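Local coordinates for protein tyrocidine synthetase 3 (Brevibacillus brevis, PDB 2JGP) that probably forms peptide bonds during tyrocidine biosynthesis, as a peptidyl carrier and condensation bidomain of a nonribosomal peptide synthetase, at residues V115-S118 and Y119-P122; K130-R133 and T134-E137; E177-E180 and E181-R184; A235-V238 and Q239-G243. All blocks are in the same frame, centred on the assembly; numbering follows the deposited sequence.

Contact 1 (V115-S118 and Y119-P122); sequences VGIS and YNMP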
loop_
_atom_site.group_PDB
_atom_site.type_symbol
_atom_site.label_atom_id
_atom_site.label_comp_id
_atom_site.label_asym_id
_atom_site.label_seq_id
_atom_site.Cartn_x
_atom_site.Cartn_y
_atom_site.Cartn_z
ATOM N N VAL A 115 -18.404 -8.874 10.950
ATOM C CA VAL A 115 -17.637 -7.634 10.799
ATOM C C VAL A 115 -18.495 -6.476 10.234
ATOM O O VAL A 115 -17.964 -5.500 9.701
ATOM C CB VAL A 115 -16.385 -7.917 9.919
ATOM C CG1 VAL A 115 -15.607 -6.659 9.609
ATOM C CG2 VAL A 115 -15.476 -8.917 10.615
ATOM N N GLY A 116 -19.817 -6.583 10.381
ATOM C CA GLY A 116 -20.761 -5.534 9.967
ATOM C C GLY A 116 -20.451 -4.844 8.647
ATOM O O GLY A 116 -20.486 -5.471 7.586
ATOM N N ILE A 117 -20.144 -3.547 8.720
ATOM C CA ILE A 117 -19.800 -2.752 7.534
ATOM C C ILE A 117 -18.319 -2.346 7.518
ATOM O O ILE A 117 -17.930 -1.412 6.815
ATOM C CB ILE A 117 -20.697 -1.483 7.416
ATOM C CG1 ILE A 117 -20.456 -0.516 8.586
ATOM C CG2 ILE A 117 -22.169 -1.879 7.361
ATOM C CD1 ILE A 117 -21.198 0.797 8.458
ATOM N N SER A 118 -17.493 -3.059 8.279
ATOM C CA SER A 118 -16.077 -2.708 8.406
ATOM C C SER A 118 -15.283 -2.888 7.108
ATOM O O SER A 118 -14.278 -2.215 6.918
ATOM C CB SER A 118 -15.429 -3.518 9.529
ATOM O OG SER A 118 -14.061 -3.178 9.683
ATOM N N TYR A 119 -15.731 -3.786 6.228
ATOM C CA TYR A 119 -15.088 -3.983 4.922
ATOM C C TYR A 119 -15.796 -3.242 3.782
ATOM O O TYR A 119 -15.505 -3.478 2.609
ATOM C CB TYR A 119 -14.982 -5.469 4.581
ATOM C CG TYR A 119 -13.992 -6.228 5.434
ATOM C CD1 TYR A 119 -14.361 -7.394 6.092
ATOM C CD2 TYR A 119 -12.681 -5.784 5.570
ATOM C CE1 TYR A 119 -13.445 -8.097 6.875
ATOM C CE2 TYR A 119 -11.764 -6.471 6.349
ATOM C CZ TYR A 119 -12.147 -7.624 6.994
ATOM O OH TYR A 119 -11.231 -8.302 7.763
ATOM N N ASN A 120 -16.724 -2.357 4.121
ATOM C CA ASN A 120 -17.313 -1.474 3.121
ATOM C C ASN A 120 -16.327 -0.384 2.709
ATOM O O ASN A 120 -15.440 -0.006 3.477
ATOM C CB ASN A 120 -18.604 -0.848 3.641
ATOM C CG ASN A 120 -19.716 -1.862 3.778
ATOM O OD1 ASN A 120 -19.560 -2.877 4.460
ATOM N ND2 ASN A 120 -20.841 -1.605 3.113
ATOM N N MET A 121 -16.494 0.103 1.483
ATOM C CA MET A 121 -15.688 1.177 0.940
ATOM C C MET A 121 -16.610 2.230 0.333
ATOM O O MET A 121 -16.670 2.370 -0.889
ATOM C CB MET A 121 -14.769 0.631 -0.151
ATOM C CG MET A 121 -13.779 -0.400 0.333
ATOM S SD MET A 121 -12.778 -1.058 -1.010
ATOM C CE MET A 121 -11.813 0.374 -1.475
ATOM N N PRO A 122 -17.355 2.956 1.178
ATOM C CA PRO A 122 -18.278 3.964 0.663
ATOM C C PRO A 122 -17.593 5.263 0.239
ATOM O O PRO A 122 -16.601 5.667 0.844
ATOM C CB PRO A 122 -19.198 4.228 1.855
ATOM C CG PRO A 122 -18.358 3.942 3.040
ATOM C CD PRO A 122 -17.413 2.853 2.647
HETATM O O HOH W 1 -17.956 -5.549 6.450
HETATM O O HOH W 2 -15.851 1.058 5.908
#

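Contact 2 (K130-R133 and T134-E137); sequences KLER and TRVE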
loop_
_atom_site.group_PDB
_atom_site.type_symbol
_atom_site.label_atom_id
_atom_site.label_comp_id
_atom_site.label_asym_id
_atom_site.label_seq_id
_atom_site.Cartn_x
_atom_site.Cartn_y
_atom_site.Cartn_z
ATOM N N LYS A 130 -25.466 19.190 -15.571
ATOM C CA LYS A 130 -26.654 18.610 -16.203
ATOM C C LYS A 130 -26.921 17.178 -15.732
ATOM O O LYS A 130 -27.961 16.914 -15.122
ATOM C CB LYS A 130 -26.540 18.668 -17.733
ATOM C CG LYS A 130 -26.344 20.072 -18.308
ATOM C CD LYS A 130 -27.454 21.055 -17.917
ATOM C CE LYS A 130 -28.800 20.684 -18.531
ATOM N NZ LYS A 130 -29.814 21.753 -18.324
ATOM N N LEU A 131 -25.978 16.280 -16.018
ATOM C CA LEU A 131 -25.998 14.871 -15.582
ATOM C C LEU A 131 -27.225 14.070 -16.048
ATOM O O LEU A 131 -28.363 14.415 -15.727
ATOM C CB LEU A 131 -25.852 14.766 -14.053
ATOM C CG LEU A 131 -24.817 13.768 -13.507
ATOM C CD1 LEU A 131 -25.217 13.288 -12.114
ATOM C CD2 LEU A 131 -24.599 12.573 -14.432
ATOM N N GLU A 132 -26.980 12.994 -16.795
ATOM C CA GLU A 132 -28.040 12.091 -17.247
ATOM C C GLU A 132 -27.997 10.803 -16.441
ATOM O O GLU A 132 -26.991 10.089 -16.469
ATOM C CB GLU A 132 -27.870 11.761 -18.727
ATOM C CG GLU A 132 -27.961 12.963 -19.650
ATOM C CD GLU A 132 -27.857 12.580 -21.111
ATOM O OE1 GLU A 132 -27.260 13.356 -21.889
ATOM O OE2 GLU A 132 -28.364 11.500 -21.485
ATOM N N ARG A 133 -29.085 10.500 -15.736
ATOM C CA ARG A 133 -29.106 9.351 -14.834
ATOM C C ARG A 133 -28.909 8.015 -15.557
ATOM O O ARG A 133 -28.257 7.115 -15.024
ATOM C CB ARG A 133 -30.376 9.329 -13.964
ATOM C CG ARG A 133 -31.701 9.164 -14.705
ATOM C CD ARG A 133 -32.698 8.379 -13.856
ATOM N NE ARG A 133 -33.997 8.223 -14.509
ATOM C CZ ARG A 133 -34.963 9.141 -14.524
ATOM N NH1 ARG A 133 -34.797 10.322 -13.927
ATOM N NH2 ARG A 133 -36.108 8.880 -15.153
ATOM N N THR A 134 -29.442 7.892 -16.771
ATOM C CA THR A 134 -29.297 6.657 -17.542
ATOM C C THR A 134 -27.849 6.428 -17.991
ATOM O O THR A 134 -27.378 5.287 -18.015
ATOM C CB THR A 134 -30.227 6.633 -18.770
ATOM O OG1 THR A 134 -29.987 7.787 -19.584
ATOM C CG2 THR A 134 -31.690 6.614 -18.330
ATOM N N ARG A 135 -27.145 7.506 -18.339
ATOM C CA ARG A 135 -25.723 7.405 -18.692
ATOM C C ARG A 135 -24.860 7.044 -17.488
ATOM O O ARG A 135 -23.895 6.292 -17.625
ATOM C CB ARG A 135 -25.204 8.696 -19.330
ATOM C CG ARG A 135 -25.552 8.829 -20.807
ATOM C CD ARG A 135 -24.467 9.573 -21.589
ATOM N NE ARG A 135 -24.585 11.026 -21.489
ATOM C CZ ARG A 135 -23.677 11.892 -21.941
ATOM N NH1 ARG A 135 -22.550 11.470 -22.515
ATOM N NH2 ARG A 135 -23.890 13.197 -21.807
ATOM N N VAL A 136 -25.199 7.588 -16.320
ATOM C CA VAL A 136 -24.524 7.209 -15.077
ATOM C C VAL A 136 -24.581 5.694 -14.934
ATOM O O VAL A 136 -23.549 5.039 -14.795
ATOM C CB VAL A 136 -25.170 7.878 -13.835
ATOM C CG1 VAL A 136 -24.565 7.334 -12.540
ATOM C CG2 VAL A 136 -25.019 9.391 -13.908
ATOM N N GLU A 137 -25.796 5.153 -15.002
ATOM C CA GLU A 137 -26.035 3.713 -14.908
ATOM C C GLU A 137 -25.251 2.925 -15.955
ATOM O O GLU A 137 -24.621 1.914 -15.633
ATOM C CB GLU A 137 -27.530 3.417 -15.063
ATOM C CG GLU A 137 -27.901 1.972 -14.787
ATOM C CD GLU A 137 -29.384 1.719 -14.929
ATOM O OE1 GLU A 137 -29.910 1.916 -16.042
ATOM O OE2 GLU A 137 -30.021 1.323 -13.925
#

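Contact 3 (E177-E180 and E181-R184); sequences EVTE and EEAR. Unlike the reference sequence in segment 181-184: Glu181 (reference Gln).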
loop_
_atom_site.group_PDB
_atom_site.type_symbol
_atom_site.label_atom_id
_atom_site.label_comp_id
_atom_site.label_asym_id
_atom_site.label_seq_id
_atom_site.Cartn_x
_atom_site.Cartn_y
_atom_site.Cartn_z
ATOM N N GLU A 177 -34.817 11.294 -5.181
ATOM C CA GLU A 177 -34.812 12.751 -5.110
ATOM C C GLU A 177 -35.039 13.166 -3.659
ATOM O O GLU A 177 -36.088 12.877 -3.084
ATOM C CB GLU A 177 -35.891 13.342 -6.020
ATOM C CG GLU A 177 -35.792 12.869 -7.469
ATOM C CD GLU A 177 -36.655 13.666 -8.432
ATOM O OE1 GLU A 177 -37.485 14.484 -7.976
ATOM O OE2 GLU A 177 -36.501 13.470 -9.657
ATOM N N VAL A 178 -34.046 13.825 -3.072
ATOM C CA VAL A 178 -34.074 14.180 -1.655
ATOM C C VAL A 178 -33.523 15.583 -1.442
ATOM O O VAL A 178 -32.887 16.144 -2.329
ATOM C CB VAL A 178 -33.213 13.200 -0.825
ATOM C CG1 VAL A 178 -33.736 11.776 -0.959
ATOM C CG2 VAL A 178 -31.748 13.275 -1.250
ATOM N N THR A 179 -33.765 16.136 -0.255
ATOM C CA THR A 179 -33.131 17.386 0.163
ATOM C C THR A 179 -31.640 17.143 0.384
ATOM O O THR A 179 -31.222 16.005 0.609
ATOM C CB THR A 179 -33.761 17.922 1.467
ATOM O OG1 THR A 179 -35.142 18.234 1.239
ATOM C CG2 THR A 179 -33.042 19.180 1.951
ATOM N N GLU A 180 -30.836 18.201 0.304
ATOM C CA GLU A 180 -29.405 18.079 0.586
ATOM C C GLU A 180 -29.166 17.535 1.995
ATOM O O GLU A 180 -28.366 16.615 2.184
ATOM C CB GLU A 180 -28.686 19.420 0.410
ATOM C CG GLU A 180 -27.171 19.302 0.478
ATOM C CD GLU A 180 -26.452 20.621 0.309
ATOM O OE1 GLU A 180 -27.107 21.643 0.021
ATOM O OE2 GLU A 180 -25.216 20.634 0.456
ATOM N N GLU A 181 -29.869 18.097 2.977
ATOM C CA GLU A 181 -29.741 17.649 4.367
ATOM C C GLU A 181 -30.193 16.195 4.539
ATOM O O GLU A 181 -29.577 15.441 5.290
ATOM C CB GLU A 181 -30.527 18.564 5.319
ATOM C CG GLU A 181 -30.027 18.523 6.762
ATOM C CD GLU A 181 -28.637 19.120 6.916
ATOM O OE1 GLU A 181 -28.477 20.330 6.643
ATOM O OE2 GLU A 181 -27.704 18.383 7.305
ATOM N N GLU A 182 -31.258 15.803 3.842
ATOM C CA GLU A 182 -31.687 14.401 3.817
ATOM C C GLU A 182 -30.609 13.502 3.204
ATOM O O GLU A 182 -30.402 12.375 3.655
ATOM C CB GLU A 182 -32.998 14.244 3.041
ATOM C CG GLU A 182 -34.207 14.859 3.728
ATOM C CD GLU A 182 -35.477 14.770 2.894
ATOM O OE1 GLU A 182 -35.381 14.554 1.664
ATOM O OE2 GLU A 182 -36.576 14.919 3.475
ATOM N N ALA A 183 -29.925 14.002 2.176
ATOM C CA ALA A 183 -28.838 13.257 1.546
ATOM C C ALA A 183 -27.709 12.969 2.538
ATOM O O ALA A 183 -27.123 11.889 2.514
ATOM C CB ALA A 183 -28.303 14.008 0.330
ATOM N N ARG A 184 -27.421 13.934 3.411
ATOM C CA ARG A 184 -26.360 13.783 4.409
ATOM C C ARG A 184 -26.597 12.623 5.378
ATOM O O ARG A 184 -25.649 11.927 5.740
ATOM C CB ARG A 184 -26.156 15.084 5.197
ATOM C CG ARG A 184 -25.503 16.191 4.390
ATOM C CD ARG A 184 -24.902 17.261 5.290
ATOM N NE ARG A 184 -24.172 18.268 4.520
ATOM C CZ ARG A 184 -24.725 19.300 3.883
ATOM N NH1 ARG A 184 -26.043 19.500 3.905
ATOM N NH2 ARG A 184 -23.948 20.144 3.214
#

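Contact 4 (A235-V238 and Q239-G243); sequences AEWV and QLYQG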
loop_
_atom_site.group_PDB
_atom_site.type_symbol
_atom_site.label_atom_id
_atom_site.label_comp_id
_atom_site.label_asym_id
_atom_site.label_seq_id
_atom_site.Cartn_x
_atom_site.Cartn_y
_atom_site.Cartn_z
ATOM N N ALA A 235 -11.818 7.182 -12.279
ATOM C CA ALA A 235 -11.245 7.705 -13.514
ATOM C C ALA A 235 -11.934 7.098 -14.723
ATOM O O ALA A 235 -12.292 7.809 -15.658
ATOM C CB ALA A 235 -9.738 7.427 -13.573
ATOM N N GLU A 236 -12.135 5.784 -14.690
ATOM C CA GLU A 236 -12.715 5.070 -15.823
ATOM C C GLU A 236 -14.214 5.313 -15.963
ATOM O O GLU A 236 -14.742 5.294 -17.074
ATOM C CB GLU A 236 -12.412 3.576 -15.733
ATOM C CG GLU A 236 -10.929 3.274 -15.876
ATOM C CD GLU A 236 -10.634 1.808 -16.047
ATOM O OE1 GLU A 236 -11.559 0.991 -15.891
ATOM O OE2 GLU A 236 -9.466 1.472 -16.331
ATOM N N TRP A 237 -14.896 5.543 -14.842
ATOM C CA TRP A 237 -16.308 5.913 -14.873
ATOM C C TRP A 237 -16.482 7.239 -15.624
ATOM O O TRP A 237 -17.341 7.359 -16.503
ATOM C CB TRP A 237 -16.879 6.027 -13.455
ATOM C CG TRP A 237 -18.318 6.421 -13.463
ATOM C CD1 TRP A 237 -19.388 5.599 -13.629
ATOM C CD2 TRP A 237 -18.844 7.750 -13.344
ATOM N NE1 TRP A 237 -20.555 6.330 -13.614
ATOM C CE2 TRP A 237 -20.248 7.653 -13.439
ATOM C CE3 TRP A 237 -18.265 9.012 -13.163
ATOM C CZ2 TRP A 237 -21.083 8.768 -13.358
ATOM C CZ3 TRP A 237 -19.099 10.124 -13.079
ATOM C CH2 TRP A 237 -20.492 9.990 -13.177
ATOM N N VAL A 238 -15.655 8.223 -15.273
ATOM C CA VAL A 238 -15.645 9.532 -15.933
ATOM C C VAL A 238 -15.380 9.409 -17.435
ATOM O O VAL A 238 -16.053 10.054 -18.248
ATOM C CB VAL A 238 -14.575 10.466 -15.300
ATOM C CG1 VAL A 238 -14.336 11.701 -16.163
ATOM C CG2 VAL A 238 -14.995 10.867 -13.890
ATOM N N GLN A 239 -14.401 8.584 -17.795
ATOM C CA GLN A 239 -14.071 8.334 -19.201
ATOM C C GLN A 239 -15.218 7.639 -19.940
ATOM O O GLN A 239 -15.597 8.056 -21.038
ATOM C CB GLN A 239 -12.791 7.494 -19.314
ATOM C CG GLN A 239 -11.513 8.262 -19.010
ATOM C CD GLN A 239 -10.296 7.357 -18.919
ATOM O OE1 GLN A 239 -10.133 6.616 -17.951
ATOM N NE2 GLN A 239 -9.434 7.416 -19.927
ATOM N N LEU A 240 -15.767 6.588 -19.332
ATOM C CA LEU A 240 -16.879 5.835 -19.929
ATOM C C LEU A 240 -18.139 6.683 -20.106
ATOM O O LEU A 240 -18.826 6.562 -21.123
ATOM C CB LEU A 240 -17.204 4.588 -19.102
ATOM C CG LEU A 240 -16.172 3.459 -19.192
ATOM C CD1 LEU A 240 -16.405 2.433 -18.082
ATOM C CD2 LEU A 240 -16.185 2.799 -20.570
ATOM N N TYR A 241 -18.433 7.538 -19.125
ATOM C CA TYR A 241 -19.553 8.479 -19.227
ATOM C C TYR A 241 -19.397 9.402 -20.443
ATOM O O TYR A 241 -20.385 9.752 -21.090
ATOM C CB TYR A 241 -19.681 9.314 -17.948
ATOM C CG TYR A 241 -20.912 10.205 -17.908
ATOM C CD1 TYR A 241 -22.078 9.792 -17.262
ATOM C CD2 TYR A 241 -20.911 11.463 -18.515
ATOM C CE1 TYR A 241 -23.208 10.606 -17.223
ATOM C CE2 TYR A 241 -22.032 12.279 -18.481
ATOM C CZ TYR A 241 -23.178 11.846 -17.832
ATOM O OH TYR A 241 -24.293 12.658 -17.795
ATOM N N GLN A 242 -18.157 9.787 -20.743
ATOM C CA GLN A 242 -17.853 10.613 -21.915
ATOM C C GLN A 242 -17.821 9.804 -23.217
ATOM O O GLN A 242 -17.703 10.380 -24.299
ATOM C CB GLN A 242 -16.503 11.315 -21.737
ATOM C CG GLN A 242 -16.428 12.272 -20.550
ATOM C CD GLN A 242 -14.999 12.702 -20.246
ATOM O OE1 GLN A 242 -14.151 12.753 -21.140
ATOM N NE2 GLN A 242 -14.729 13.021 -18.988
ATOM N N GLY A 243 -17.906 8.479 -23.110
ATOM C CA GLY A 243 -17.928 7.598 -24.275
ATOM C C GLY A 243 -16.550 7.180 -24.764
ATOM O O GLY A 243 -16.409 6.707 -25.892
#

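Contact 1 (V115-S118 and Y119-P122)
The phenol ring of Tyr119 meets Val115 CG1 at a slant, that methyl lying 3.8 Å from ring atom CE1 and equally close to CD1. Val115 chi1 of 175° sets CG1 anti to the backbone N and directs it at the ring, while Arg105, Met106 and Leu109 of helix 101-113 also pack on the tyrosine. The second flat group, the amide of Asn120, brings OD1 to 3.1 Å from Ile117 CA and 3.5 Å from Ile117 CB. Its ND2 is held from outside, by Gln192 O and Asp219 OD2, which fixes the rotation of the amide. Asn120 N donates to Ile117 O at 3.1 Å, closing the type I turn. One water joins Gly116 O to Tyr119 N, 2.8 Å from each; a second water donates to Asn120 O and, weakly, to Ile117 O. The chain thus folds through two overlapping beta turns, type II' from Val115 to Ser118, with Gly116 at positive phi, and type I from Ile117 to Asn120. This double turn leads into strand 123-129, beside His222 of the HHxxxDG signature of condensation domains, to which Tyr119 is linked by a backbone hydrogen bond.

Contact 2 (K130-R133 and T134-E137)
Glu132 and Arg135 are brought together by an extended carboxylate arm and a folded arginine: Glu132 carries its CG beside the backbone N (chi1 -62°) and runs straight from there, whereas Arg135 bends at chi2 and again at chi3 (-83°), turning its guanidinium back over the start of the helix. The two chains meet obliquely, with their terminal planes 56° apart. The resulting salt bridge, Glu132 OE1 to Arg135 NH2 at 3.4 Å, contains only a weak hydrogen bond, and Arg135 NE lies almost as near, 3.6 Å from the same oxygen. Both residues are exposed, so the pairing is probably a loose surface one. Glu132 is the N-cap of helix 133-146, which follows strand 123-129, and its carbonyl opens the helical hydrogen-bond ladder by accepting Val136 N at 3.1 Å. The next rung, Glu137 N to Arg133 O, has the same length and is close to straight. On the buried side Leu131 and Val136 cross at about a right angle, and Leu131 CD2 is modelled 3.3 Å from Val136 CG2; as the leucine chi1 is also unusual, the exact tightness there is doubtful. Both of these side chains rest on Tyr241 of helix 227-241. Beyond the cap, Arg133 makes a cation-pi contact with Tyr175, and the carboxylate of Glu137 reaches Leu173 N through OE2.

Contact 3 (E177-E180 and E181-R184)
The contact forms the N-terminal end of helix 180-189, with Thr179 at the N-cap, just after the edge strand 174-177. A glutamate side chain takes up the N-cap amide: Thr179 N donates to Glu182 OE1 at 3.0 Å and nearly straight (169°), approaching from above the carboxylate plane. The threonine side chain itself makes no capping bond. An extended Glu182 chain, with CG beside its own backbone N (chi1 -69°), crosses Thr179 at about a right angle and also lays OE1 3.6 Å from Val178 CB. Below the cap, Val178 CG2 packs on Ala183 CB at 3.9 Å, and both residues lean on Ile209 of strand 202-210. The ordinary helix bonds begin here, with Ala183 N to Thr179 O at 2.9 Å and Arg184 N to Glu180 O at 3.1 Å. One turn along, the extended Arg184 chain crosses Glu180 obliquely and pairs with it, Arg184 NH2 lying 3.1 Å from Glu180 OE2 and the guanidinium turned 26° from the carboxylate plane. A longer salt bridge links Arg184 NH1 to OE1 of Glu181, which is glutamine in the reference sequence. Glu180 OE1 is taken by Arg213, so this carboxylate is shared between two arginines. Three consecutive glutamates lie in the first turn, where their negative charge would be expected to suit the helix dipole, while the arginines should offset the mutual repulsion of Glu180 and Glu181.

Contact 4 (A235-V238 and Q239-G243)
Trp237 O accepts Tyr241 N at 2.8 Å, one of four successive i to i+4 bonds that carry the last turns of helix 227-241, the longest being Gln242 N to Val238 O at 3.3 Å. A Schellman motif ends the run: Gly243 takes positive phi, and its N bonds back to Leu240 O at 2.9 Å. Trp237 and Tyr241 both hold CG anti to the backbone N, which sends their side chains off the helix side by side and in the same direction. The rings are neither stacked nor perpendicular, their planes lying 39° apart with centroids separated by 5.6 Å. The indole also meets the ring of Phe140 of helix 133-146, and a dioxane molecule, presumably a crystallisation additive, lies close to the tryptophan side chain. Buried Glu236 has its carboxylate engaged through OE1 by both Arg146 and His147, while the leucine one turn on, Leu240, sets CG 3.1 Å from Glu236 O and touches Leu143. Gln242 runs beside Val238, its CG 3.2 Å from Val238 O. The Tyr241 hydroxyl is hydrogen-bonded to Glu132 N, whereas on the ring itself CD1 lies 4.2 Å from Trp237 CZ2.

How the contacts relate
From the N terminus the four contacts come in series, each a local turn or helix segment, and none nests in or crosses another. Contact 1 closes the loop between helix 101-113 and strand 123-129; contact 2 turns that strand into helix 133-146. Contact 3 does the same for strand 174-177, an edge of the same five-stranded sheet, leading it into helix 180-189. Contact 4 finishes helix 227-241. Only contacts 2 and 4 touch: the end of helix 227-241 packs against the beginning of helix 133-146, with Arg135 NH1 3.1 Å from Tyr241 O. Contact 3 comes within about 6 Å of contact 2 at the nearest atoms, and contact 1 stays apart from all three.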